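Local coordinates for uncharacterized protein (Nostoc punctiforme, PDB 2R3S) that probably transfers a methyl group to a hydroxyl of a small-molecule substrate, as a putative O-methyltransferase whose natural substrate is not known, at residues G120-L130 against V290-G298; F310-Q319 against Q327-K335. One frame throughout, in Å; residues are numbered along the deposited sequence. Where two conformers were deposited one is given.

In the fold
The two contacts illustrate two ways of holding a Rossmann-like methyltransferase together. Contact 1 is largely buried and joins a loop, 120-130, to the C-terminal end of helix 282-294, with almost no regular secondary structure on the loop side; threonine hydroxyls, backbone carbonyls and two waters do most of the work, and the second subunit lies close by. Contact 2, partly buried, is the terminal beta hairpin of the seven-stranded sheet, held by a ladder of backbone bonds, with phenylalanines on the Ser318-Ala333 face and a slid histidine-tyrosine pair on the other. Their centres lie 25 Å apart and they share no element, although helix 282-294 of the first is followed in the chain by helix 303-312 of the second.

Contact 1 (G120-L130 against V290-G298); sequences GGTAISSEGTL and VMLATTPNG
Thr122 drives its side chain into the end of helix 282-294, where the last carbonyls have no further helical turn to serve. Its hydroxyl lies opposite the backbone N across the first torsion (chi1 -171°), which carries OG1 to Ala293 O at 2.7 Å, approaching from above the carbonyl plane. The same oxygen accepts from Ile124 N, closing an ST turn, so one hydroxyl both donates to the helix and shapes the loop. CG2, the other branch, lies against the Thr295 carbonyl, whose oxygen receives Thr122 N at 3.0 Å. Beside this, Gly121 runs close to Pro296: its CA makes a CA-H...O contact of 3.5 Å with Pro296 O. The CD1 methyl of Leu292 packs against the Gly121 backbone, 3.5 Å from its N.

Further along the loop, Thr129 N donates to Thr294 O almost straight (171° at the hydrogen, 3.1 Å). Thr129 OG1 and Thr294 OG1 are joined by a water, while Thr294 OG1 itself turns back to Val290 O. Leu130 crosses Pro296 obliquely, CD1 to CD at 3.9 Å, and Glu127 CB rests against CG of the same proline ring.

Around the site, Arg54 of the second subunit bonds to Gly120 O and Gly298 O, tying both segments to the dimer partner. Ala293 O also accepts a hydrogen bond from a water that in turn accepts from Ala123 N. The chemistry is thus that of a helix terminus whose late carbonyls are satisfied by loop amides, hydroxyls and water, with apolar packing from Pro296, the leucines, Ile124 and the threonine methyls around it.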
ATOM      1  N   GLY A 120       1.560  21.135  -6.578  1.00 27.35           N
ATOM      2  CA  GLY A 120       0.770  21.634  -5.432  1.00 28.18           C
ATOM      3  C   GLY A 120      -0.704  21.246  -5.460  1.00 28.76           C
ATOM      4  O   GLY A 120      -1.562  21.928  -4.901  1.00 30.08           O
ATOM      5  N   GLY A 121      -1.004  20.153  -6.134  1.00 28.10           N
ATOM      6  CA  GLY A 121      -2.365  19.696  -6.278  1.00 27.61           C
ATOM      7  C   GLY A 121      -2.416  18.602  -7.308  1.00 28.52           C
ATOM      8  O   GLY A 121      -1.387  18.244  -7.882  1.00 28.57           O
ATOM      9  N   THR A 122      -3.613  18.092  -7.564  1.00 27.76           N
ATOM     10  CA  THR A 122      -3.777  16.889  -8.366  1.00 29.78           C
ATOM     11  C   THR A 122      -3.141  17.019  -9.760  1.00 31.28           C
ATOM     12  O   THR A 122      -3.321  18.010 -10.434  1.00 34.05           O
ATOM     13  CB  THR A 122      -5.268  16.448  -8.512  1.00 26.53           C
ATOM     14  OG1 THR A 122      -5.311  15.155  -9.127  1.00 24.33           O
ATOM     15  CG2 THR A 122      -6.069  17.430  -9.377  1.00 21.37           C
ATOM     16  N   ALA A 123      -2.383  15.992 -10.135  1.00 34.95           N
ATOM     17  CA  ALA A 123      -1.860  15.805 -11.479  1.00 37.82           C
ATOM     18  C   ALA A 123      -2.884  15.134 -12.431  1.00 40.17           C
ATOM     19  O   ALA A 123      -2.586  14.918 -13.611  1.00 40.14           O
ATOM     20  CB  ALA A 123      -0.604  14.949 -11.405  1.00 36.50           C
ATOM     21  N   ILE A 124      -4.061  14.781 -11.914  1.00 41.09           N
ATOM     22  CA  ILE A 124      -5.120  14.206 -12.721  1.00 42.69           C
ATOM     23  C   ILE A 124      -5.682  15.287 -13.643  1.00 44.90           C
ATOM     24  O   ILE A 124      -5.908  16.447 -13.227  1.00 45.00           O
ATOM     25  CB  ILE A 124      -6.307  13.660 -11.849  1.00 41.99           C
ATOM     26  CG1 ILE A 124      -5.869  12.502 -10.947  1.00 39.57           C
ATOM     27  CG2 ILE A 124      -7.478  13.221 -12.736  1.00 33.48           C
ATOM     28  CD1 ILE A 124      -6.925  12.152  -9.782  1.00 42.54           C
ATOM     29  N   SER A 125      -5.951  14.887 -14.885  1.00 46.85           N
ATOM     30  CA  SER A 125      -6.486  15.815 -15.879  1.00 50.43           C
ATOM     31  C   SER A 125      -7.666  16.579 -15.300  1.00 51.80           C
ATOM     32  O   SER A 125      -8.487  16.033 -14.547  1.00 50.65           O
ATOM     33  CB  SER A 125      -6.906  15.107 -17.197  1.00 49.55           C
ATOM     34  N   SER A 126      -7.732  17.845 -15.702  1.00 56.07           N
ATOM     35  CA  SER A 126      -8.787  18.788 -15.319  1.00 56.12           C
ATOM     36  C   SER A 126      -8.650  19.145 -13.835  1.00 55.05           C
ATOM     37  O   SER A 126      -7.575  19.606 -13.375  1.00 54.38           O
ATOM     38  CB  SER A 126     -10.188  18.262 -15.692  1.00 55.33           C
ATOM     39  OG  SER A 126     -10.243  17.948 -17.076  1.00 56.16           O
ATOM     40  N   GLU A 127      -9.731  18.927 -13.106  1.00 50.88           N
ATOM     41  CA  GLU A 127      -9.791  19.302 -11.735  1.00 46.43           C
ATOM     42  C   GLU A 127      -9.954  18.057 -10.905  1.00 40.05           C
ATOM     43  O   GLU A 127     -10.661  18.083  -9.914  1.00 38.12           O
ATOM     44  CB  GLU A 127     -10.994  20.187 -11.566  1.00 47.85           C
ATOM     45  CG  GLU A 127     -10.934  21.445 -12.405  1.00 56.16           C
ATOM     46  CD  GLU A 127     -12.119  22.331 -12.111  1.00 64.20           C
ATOM     47  OE1 GLU A 127     -13.273  21.931 -12.445  1.00 56.72           O
ATOM     48  OE2 GLU A 127     -11.883  23.402 -11.506  1.00 65.50           O
ATOM     49  N   GLY A 128      -9.303  16.978 -11.339  1.00 34.08           N
ATOM     50  CA  GLY A 128      -9.411  15.681 -10.713  1.00 33.38           C
ATOM     51  C   GLY A 128     -10.865  15.283 -10.530  1.00 32.82           C
ATOM     52  O   GLY A 128     -11.658  15.311 -11.462  1.00 31.41           O
ATOM     53  N   THR A 129     -11.219  14.971  -9.293  1.00 34.70           N
ATOM     54  CA  THR A 129     -12.543  14.476  -8.965  1.00 34.64           C
ATOM     55  C   THR A 129     -13.570  15.584  -8.878  1.00 35.63           C
ATOM     56  O   THR A 129     -14.746  15.308  -8.669  1.00 34.52           O
ATOM     57  CB  THR A 129     -12.526  13.736  -7.601  1.00 36.81           C
ATOM     58  OG1 THR A 129     -12.033  14.630  -6.588  1.00 31.45           O
ATOM     59  CG2 THR A 129     -11.693  12.469  -7.672  1.00 28.11           C
ATOM     60  N   LEU A 130     -13.137  16.836  -9.038  1.00 37.98           N
ATOM     61  CA  LEU A 130     -14.032  17.993  -8.945  1.00 38.64           C
ATOM     62  C   LEU A 130     -14.637  18.412 -10.296  1.00 39.91           C
ATOM     63  O   LEU A 130     -15.395  19.372 -10.345  1.00 42.22           O
ATOM     64  CB  LEU A 130     -13.304  19.167  -8.267  1.00 36.68           C
ATOM     65  CG  LEU A 130     -12.698  18.831  -6.880  1.00 38.55           C
ATOM     66  CD1 LEU A 130     -12.444  20.076  -6.065  1.00 31.57           C
ATOM     67  CD2 LEU A 130     -13.574  17.826  -6.048  1.00 35.72           C
ATOM     68  N   VAL A 290      -4.755  12.500   0.510  1.00 26.64           N
ATOM     69  CA  VAL A 290      -5.842  12.186  -0.388  1.00 26.23           C
ATOM     70  C   VAL A 290      -6.293  13.433  -1.174  1.00 26.71           C
ATOM     71  O   VAL A 290      -6.455  13.382  -2.405  1.00 23.26           O
ATOM     72  CB  VAL A 290      -7.014  11.513   0.362  1.00 28.74           C
ATOM     73  CG1 VAL A 290      -8.148  11.213  -0.569  1.00 21.05           C
ATOM     74  CG2 VAL A 290      -6.528  10.218   1.024  1.00 29.86           C
HETATM   75  N   MSE A 291      -6.428  14.559  -0.472  1.00 26.40           N
HETATM   76  CA  MSE A 291      -6.804  15.811  -1.100  1.00 26.39           C
HETATM   77  C   MSE A 291      -5.746  16.309  -2.055  1.00 25.44           C
HETATM   78  O   MSE A 291      -6.071  16.838  -3.106  1.00 28.02           O
HETATM   79  CB  MSE A 291      -7.154  16.870  -0.061  1.00 24.36           C
HETATM   80  CG  MSE A 291      -8.385  16.518   0.772  1.00 22.88           C
HETATM   81 SE   MSE A 291     -10.010  16.443  -0.343  0.75 26.59          SE
HETATM   82  CE  MSE A 291      -9.966  14.557  -0.951  1.00 22.20           C
ATOM     83  N   LEU A 292      -4.482  16.115  -1.739  1.00 25.08           N
ATOM     84  CA  LEU A 292      -3.423  16.485  -2.679  1.00 25.27           C
ATOM     85  C   LEU A 292      -3.505  15.663  -3.957  1.00 26.69           C
ATOM     86  O   LEU A 292      -3.328  16.194  -5.072  1.00 26.25           O
ATOM     87  CB  LEU A 292      -2.031  16.334  -2.049  1.00 24.54           C
ATOM     88  CG  LEU A 292      -0.794  16.579  -2.926  1.00 25.29           C
ATOM     89  CD1 LEU A 292      -0.609  18.052  -3.332  1.00 19.41           C
ATOM     90  CD2 LEU A 292       0.446  16.068  -2.232  1.00 24.14           C
ATOM     91  N   ALA A 293      -3.710  14.357  -3.800  1.00 24.25           N
ATOM     92  CA  ALA A 293      -3.687  13.461  -4.946  1.00 25.80           C
ATOM     93  C   ALA A 293      -4.874  13.666  -5.892  1.00 25.16           C
ATOM     94  O   ALA A 293      -4.738  13.463  -7.088  1.00 26.32           O
ATOM     95  CB  ALA A 293      -3.599  11.984  -4.513  1.00 23.09           C
ATOM     96  N   THR A 294      -6.022  14.081  -5.363  1.00 27.63           N
ATOM     97  CA  THR A 294      -7.268  13.976  -6.110  1.00 26.24           C
ATOM     98  C   THR A 294      -7.991  15.291  -6.430  1.00 26.42           C
ATOM     99  O   THR A 294      -8.911  15.277  -7.227  1.00 25.91           O
ATOM    100  CB  THR A 294      -8.283  13.075  -5.381  1.00 27.10           C
ATOM    101  OG1 THR A 294      -8.663  13.670  -4.136  1.00 24.82           O
ATOM    102  CG2 THR A 294      -7.758  11.643  -5.183  1.00 21.82           C
ATOM    103  N   THR A 295      -7.621  16.382  -5.768  1.00 27.68           N
ATOM    104  CA  THR A 295      -8.263  17.680  -5.913  1.00 27.54           C
ATOM    105  C   THR A 295      -7.157  18.735  -6.169  1.00 31.12           C
ATOM    106  O   THR A 295      -5.972  18.497  -5.839  1.00 32.19           O
ATOM    107  CB  THR A 295      -9.086  18.095  -4.674  1.00 27.45           C
ATOM    108  OG1 THR A 295      -8.212  18.483  -3.613  1.00 26.70           O
ATOM    109  CG2 THR A 295     -10.030  16.986  -4.180  1.00 23.35           C
ATOM    110  N   PRO A 296      -7.505  19.865  -6.835  1.00 31.17           N
ATOM    111  CA  PRO A 296      -6.496  20.917  -7.072  1.00 30.42           C
ATOM    112  C   PRO A 296      -6.017  21.703  -5.844  1.00 28.45           C
ATOM    113  O   PRO A 296      -4.859  22.051  -5.809  1.00 32.56           O
ATOM    114  CB  PRO A 296      -7.182  21.856  -8.106  1.00 30.38           C
ATOM    115  CG  PRO A 296      -8.318  21.008  -8.700  1.00 33.41           C
ATOM    116  CD  PRO A 296      -8.777  20.171  -7.519  1.00 31.39           C
ATOM    117  N   ASN A 297      -6.901  22.019  -4.903  1.00 30.52           N
ATOM    118  CA  ASN A 297      -6.637  22.867  -3.748  0.50 30.13           C
ATOM    119  C   ASN A 297      -7.318  22.363  -2.464  1.00 29.90           C
ATOM    120  O   ASN A 297      -7.481  23.139  -1.525  1.00 29.11           O
ATOM    121  CB  ASN A 297      -7.165  24.309  -3.977  0.50 30.27           C
ATOM    122  CG  ASN A 297      -7.024  24.805  -5.419  0.50 28.69           C
ATOM    123  OD1 ASN A 297      -5.911  24.968  -5.934  0.50 26.59           O
ATOM    124  ND2 ASN A 297      -8.170  25.095  -6.063  0.50 25.23           N
ATOM    125  N   GLY A 298      -7.799  21.122  -2.437  1.00 28.00           N
ATOM    126  CA  GLY A 298      -8.495  20.613  -1.251  1.00 27.13           C
ATOM    127  C   GLY A 298      -7.494  20.332  -0.117  1.00 27.55           C
ATOM    128  O   GLY A 298      -6.298  20.277  -0.356  1.00 26.06           O
TER
HETATM  129  O   HOH W   1      -2.409  13.364  -8.674  1.00 31.64           O
HETATM  130  O   HOH W   2     -11.384  13.809  -4.005  1.00 32.01           O

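Contact 2 (F310-Q319 against Q327-K335); sequences FSNAGFSHSQ and QQQVIVAYK
The Phe310 ring carries Ala333 CB over one face, a CH-pi contact 3.6 Å from the ring centroid, and meets Phe315 CD1 at its edge. Phe315 in turn has Phe310 CD1 over a face and Ala313 CB at the edge, with Tyr334 O also near its plane. These rings pack beneath the antiparallel hairpin that ends the Rossmann-like methyltransferase sheet, in which strand 329-334 lies between 265-271 and the outermost strand 317-321. Val269 of strand 265-271 and Leu254 of helix 247-260 also flank Phe310.

On the other sheet face, the His317 and Tyr334 side chains run side by side, their planes 21° apart but slid so that the rings barely overlap. His317 O lies at the edge of the tyrosine ring while accepting Tyr334 N at 2.8 Å. Gln319 and Val332 form a reciprocal pair of backbone bonds, and next to it Ser318 faces Ala333 as a non-hydrogen-bonded pair. A Schellman motif at Gly314 turns the chain out of the helix, and Ser316 N then donates to Tyr334 O. With CG opposite the backbone N (chi1 178°), the imidazole of His317 rises from the sheet and leans toward Gln319, where NE2 donates to OE1 at 3.0 Å.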
ATOM      1  N   PHE A 310     -15.775  30.363   8.800  1.00 39.58           N
ATOM      2  CA  PHE A 310     -17.094  30.755   9.255  1.00 41.17           C
ATOM      3  C   PHE A 310     -17.112  32.201   9.761  1.00 43.38           C
ATOM      4  O   PHE A 310     -18.025  32.961   9.428  1.00 44.56           O
ATOM      5  CB  PHE A 310     -17.593  29.803  10.321  1.00 40.39           C
ATOM      6  CG  PHE A 310     -18.217  28.558   9.766  1.00 39.77           C
ATOM      7  CD1 PHE A 310     -19.468  28.606   9.177  1.00 42.10           C
ATOM      8  CD2 PHE A 310     -17.561  27.333   9.849  1.00 43.82           C
ATOM      9  CE1 PHE A 310     -20.067  27.459   8.673  1.00 46.50           C
ATOM     10  CE2 PHE A 310     -18.149  26.171   9.349  1.00 43.57           C
ATOM     11  CZ  PHE A 310     -19.414  26.242   8.748  1.00 43.86           C
ATOM     12  N   SER A 311     -16.109  32.574  10.551  1.00 43.53           N
ATOM     13  CA  SER A 311     -15.950  33.954  11.007  1.00 43.74           C
ATOM     14  C   SER A 311     -15.931  34.918   9.837  1.00 40.99           C
ATOM     15  O   SER A 311     -16.696  35.861   9.836  1.00 42.82           O
ATOM     16  CB  SER A 311     -14.674  34.135  11.844  1.00 44.12           C
ATOM     17  OG  SER A 311     -14.396  35.517  12.057  1.00 49.11           O
ATOM     18  N   ASN A 312     -15.083  34.665   8.846  1.00 41.06           N
ATOM     19  CA  ASN A 312     -15.009  35.487   7.611  1.00 40.92           C
ATOM     20  C   ASN A 312     -16.220  35.469   6.675  1.00 42.25           C
ATOM     21  O   ASN A 312     -16.319  36.317   5.764  1.00 43.98           O
ATOM     22  CB  ASN A 312     -13.822  35.053   6.739  1.00 41.29           C
ATOM     23  CG  ASN A 312     -12.467  35.378   7.355  1.00 47.72           C
ATOM     24  OD1 ASN A 312     -12.366  36.113   8.338  1.00 50.94           O
ATOM     25  ND2 ASN A 312     -11.405  34.824   6.756  1.00 47.98           N
ATOM     26  N   ALA A 313     -17.085  34.472   6.830  1.00 41.51           N
ATOM     27  CA  ALA A 313     -18.284  34.354   6.010  1.00 43.08           C
ATOM     28  C   ALA A 313     -19.455  35.031   6.692  1.00 44.31           C
ATOM     29  O   ALA A 313     -20.543  35.073   6.128  1.00 46.80           O
ATOM     30  CB  ALA A 313     -18.627  32.865   5.737  1.00 41.56           C
ATOM     31  N   GLY A 314     -19.248  35.509   7.917  1.00 44.18           N
ATOM     32  CA  GLY A 314     -20.256  36.269   8.627  1.00 44.13           C
ATOM     33  C   GLY A 314     -20.983  35.567   9.754  1.00 43.81           C
ATOM     34  O   GLY A 314     -21.956  36.094  10.275  1.00 46.74           O
ATOM     35  N   PHE A 315     -20.546  34.383  10.147  1.00 42.85           N
ATOM     36  CA  PHE A 315     -21.267  33.655  11.172  1.00 43.22           C
ATOM     37  C   PHE A 315     -20.794  34.172  12.510  1.00 44.93           C
ATOM     38  O   PHE A 315     -19.725  34.780  12.605  1.00 46.92           O
ATOM     39  CB  PHE A 315     -21.067  32.140  11.043  1.00 42.95           C
ATOM     40  CG  PHE A 315     -21.726  31.551   9.827  1.00 38.18           C
ATOM     41  CD1 PHE A 315     -21.188  31.762   8.565  1.00 38.34           C
ATOM     42  CD2 PHE A 315     -22.882  30.793   9.943  1.00 36.89           C
ATOM     43  CE1 PHE A 315     -21.797  31.242   7.439  1.00 38.79           C
ATOM     44  CE2 PHE A 315     -23.491  30.269   8.837  1.00 38.43           C
ATOM     45  CZ  PHE A 315     -22.944  30.485   7.573  1.00 39.70           C
ATOM     46  N   SER A 316     -21.603  33.943  13.531  1.00 46.62           N
ATOM     47  CA  SER A 316     -21.375  34.527  14.830  1.00 49.06           C
ATOM     48  C   SER A 316     -20.519  33.631  15.707  1.00 49.43           C
ATOM     49  O   SER A 316     -19.846  34.113  16.605  1.00 51.77           O
ATOM     50  CB  SER A 316     -22.722  34.816  15.515  1.00 51.39           C
ATOM     51  OG  SER A 316     -23.192  33.709  16.271  1.00 56.73           O
ATOM     52  N   HIS A 317     -20.538  32.328  15.452  1.00 48.65           N
ATOM     53  CA  HIS A 317     -19.960  31.360  16.383  1.00 47.74           C
ATOM     54  C   HIS A 317     -19.871  29.959  15.745  1.00 47.07           C
ATOM     55  O   HIS A 317     -20.810  29.516  15.096  1.00 45.17           O
ATOM     56  CB  HIS A 317     -20.813  31.295  17.666  1.00 47.70           C
ATOM     57  CG  HIS A 317     -20.334  30.286  18.667  1.00 49.78           C
ATOM     58  ND1 HIS A 317     -19.043  30.278  19.165  1.00 51.14           N
ATOM     59  CD2 HIS A 317     -20.983  29.266  19.289  1.00 50.53           C
ATOM     60  CE1 HIS A 317     -18.917  29.291  20.039  1.00 52.92           C
ATOM     61  NE2 HIS A 317     -20.076  28.658  20.129  1.00 53.59           N
ATOM     62  N   SER A 318     -18.727  29.289  15.930  1.00 45.20           N
ATOM     63  CA  SER A 318     -18.542  27.913  15.509  1.00 42.66           C
ATOM     64  C   SER A 318     -17.888  27.123  16.629  1.00 43.32           C
ATOM     65  O   SER A 318     -17.037  27.626  17.354  1.00 41.56           O
ATOM     66  CB  SER A 318     -17.734  27.819  14.222  1.00 41.44           C
ATOM     67  OG  SER A 318     -16.708  28.788  14.163  1.00 46.45           O
ATOM     68  N   GLN A 319     -18.297  25.870  16.741  1.00 44.10           N
ATOM     69  CA  GLN A 319     -18.009  25.065  17.886  1.00 45.81           C
ATOM     70  C   GLN A 319     -17.753  23.639  17.463  1.00 46.26           C
ATOM     71  O   GLN A 319     -18.582  23.060  16.763  1.00 44.19           O
ATOM     72  CB  GLN A 319     -19.222  25.101  18.796  1.00 46.62           C
ATOM     73  CG  GLN A 319     -19.024  24.400  20.111  1.00 55.12           C
ATOM     74  CD  GLN A 319     -20.007  24.892  21.153  1.00 66.09           C
ATOM     75  OE1 GLN A 319     -19.943  26.055  21.578  1.00 68.36           O
ATOM     76  NE2 GLN A 319     -20.935  24.019  21.561  1.00 70.70           N
ATOM     77  N   GLN A 327     -15.544   8.184  13.634  1.00 62.76           N
ATOM     78  CA  GLN A 327     -14.219   8.485  13.049  1.00 62.00           C
ATOM     79  C   GLN A 327     -14.004   9.960  12.698  1.00 60.54           C
ATOM     80  O   GLN A 327     -12.904  10.489  12.857  1.00 61.65           O
ATOM     81  CB  GLN A 327     -13.961   7.635  11.792  1.00 62.28           C
ATOM     82  CG  GLN A 327     -12.751   8.099  10.942  1.00 63.26           C
ATOM     83  CD  GLN A 327     -12.578   7.324   9.648  1.00 61.57           C
ATOM     84  OE1 GLN A 327     -13.540   6.827   9.068  1.00 71.58           O
ATOM     85  NE2 GLN A 327     -11.346   7.231   9.184  1.00 56.57           N
ATOM     86  N   GLN A 328     -15.035  10.618  12.186  1.00 58.28           N
ATOM     87  CA  GLN A 328     -14.894  12.009  11.746  1.00 54.79           C
ATOM     88  C   GLN A 328     -15.457  12.967  12.802  1.00 51.39           C
ATOM     89  O   GLN A 328     -15.995  12.532  13.822  1.00 50.45           O
ATOM     90  CB  GLN A 328     -15.552  12.191  10.381  1.00 55.34           C
ATOM     91  CG  GLN A 328     -15.188  11.087   9.379  1.00 52.41           C
ATOM     92  CD  GLN A 328     -15.595  11.430   7.963  1.00 51.42           C
ATOM     93  OE1 GLN A 328     -16.197  10.621   7.260  1.00 51.72           O
ATOM     94  NE2 GLN A 328     -15.268  12.633   7.538  1.00 43.58           N
ATOM     95  N   GLN A 329     -15.309  14.264  12.562  1.00 49.87           N
ATOM     96  CA  GLN A 329     -15.601  15.290  13.572  1.00 50.19           C
ATOM     97  C   GLN A 329     -16.695  16.237  13.061  1.00 49.05           C
ATOM     98  O   GLN A 329     -16.893  16.334  11.839  1.00 46.85           O
ATOM     99  CB  GLN A 329     -14.324  16.078  13.888  1.00 50.48           C
ATOM    100  CG  GLN A 329     -13.187  15.265  14.542  1.00 51.85           C
ATOM    101  CD  GLN A 329     -12.346  14.399  13.557  1.00 55.48           C
ATOM    102  OE1 GLN A 329     -12.166  14.720  12.375  1.00 41.52           O
ATOM    103  NE2 GLN A 329     -11.813  13.307  14.077  1.00 54.15           N
ATOM    104  N   VAL A 330     -17.398  16.914  13.982  1.00 46.77           N
ATOM    105  CA  VAL A 330     -18.467  17.887  13.625  1.00 44.59           C
ATOM    106  C   VAL A 330     -18.153  19.338  14.079  1.00 42.22           C
ATOM    107  O   VAL A 330     -17.614  19.543  15.153  1.00 41.35           O
ATOM    108  CB  VAL A 330     -19.863  17.423  14.138  1.00 45.72           C
ATOM    109  CG1 VAL A 330     -20.845  18.557  14.119  1.00 40.65           C
ATOM    110  CG2 VAL A 330     -20.410  16.249  13.304  1.00 39.74           C
ATOM    111  N   ILE A 331     -18.427  20.325  13.219  1.00 39.23           N
ATOM    112  CA  ILE A 331     -18.475  21.744  13.600  1.00 37.54           C
ATOM    113  C   ILE A 331     -19.913  22.259  13.449  1.00 39.31           C
ATOM    114  O   ILE A 331     -20.490  22.146  12.373  1.00 42.82           O
ATOM    115  CB  ILE A 331     -17.558  22.605  12.708  1.00 37.80           C
ATOM    116  CG1 ILE A 331     -16.102  22.239  12.942  1.00 34.44           C
ATOM    117  CG2 ILE A 331     -17.748  24.092  12.966  1.00 35.05           C
ATOM    118  CD1 ILE A 331     -15.182  22.820  11.925  1.00 33.63           C
ATOM    119  N   VAL A 332     -20.500  22.802  14.515  1.00 37.36           N
ATOM    120  CA  VAL A 332     -21.760  23.543  14.413  1.00 36.65           C
ATOM    121  C   VAL A 332     -21.469  25.039  14.353  1.00 39.46           C
ATOM    122  O   VAL A 332     -20.764  25.564  15.223  1.00 40.02           O
ATOM    123  CB  VAL A 332     -22.690  23.257  15.577  1.00 37.77           C
ATOM    124  CG1 VAL A 332     -23.985  24.052  15.434  1.00 30.43           C
ATOM    125  CG2 VAL A 332     -22.960  21.733  15.663  1.00 33.81           C
ATOM    126  N   ALA A 333     -21.956  25.697  13.300  1.00 39.83           N
ATOM    127  CA  ALA A 333     -21.878  27.148  13.140  1.00 40.62           C
ATOM    128  C   ALA A 333     -23.270  27.746  13.339  1.00 43.27           C
ATOM    129  O   ALA A 333     -24.268  27.110  13.014  1.00 42.13           O
ATOM    130  CB  ALA A 333     -21.343  27.524  11.800  1.00 37.00           C
ATOM    131  N   TYR A 334     -23.306  28.964  13.889  1.00 45.16           N
ATOM    132  CA  TYR A 334     -24.539  29.687  14.223  1.00 45.86           C
ATOM    133  C   TYR A 334     -24.502  30.977  13.451  1.00 46.39           C
ATOM    134  O   TYR A 334     -23.471  31.657  13.422  1.00 45.58           O
ATOM    135  CB  TYR A 334     -24.605  29.982  15.722  1.00 45.75           C
ATOM    136  CG  TYR A 334     -24.598  28.731  16.545  1.00 46.36           C
ATOM    137  CD1 TYR A 334     -23.399  28.080  16.854  1.00 50.49           C
ATOM    138  CD2 TYR A 334     -25.785  28.166  16.988  1.00 48.81           C
ATOM    139  CE1 TYR A 334     -23.384  26.882  17.609  1.00 49.99           C
ATOM    140  CE2 TYR A 334     -25.795  26.991  17.730  1.00 50.69           C
ATOM    141  CZ  TYR A 334     -24.589  26.350  18.048  1.00 51.89           C
ATOM    142  OH  TYR A 334     -24.609  25.181  18.804  1.00 53.01           O
ATOM    143  N   LYS A 335     -25.618  31.303  12.810  1.00 48.90           N
ATOM    144  CA  LYS A 335     -25.725  32.508  11.969  1.00 49.40           C
ATOM    145  C   LYS A 335     -25.390  33.755  12.790  1.00 50.17           C
ATOM    146  O   LYS A 335     -25.669  33.784  13.999  1.00 50.71           O
ATOM    147  CB  LYS A 335     -27.154  32.629  11.394  1.00 48.89           C
ATOM    148  CG  LYS A 335     -27.259  33.461  10.131  1.00 48.00           C
ATOM    149  CD  LYS A 335     -28.717  33.793   9.804  1.00 48.81           C
ATOM    150  CE  LYS A 335     -28.840  34.468   8.458  1.00 50.04           C
ATOM    151  NZ  LYS A 335     -30.257  34.686   8.117  1.00 58.29           N
ATOM    152  OXT LYS A 335     -24.833  34.741  12.279  1.00 52.43           O
TER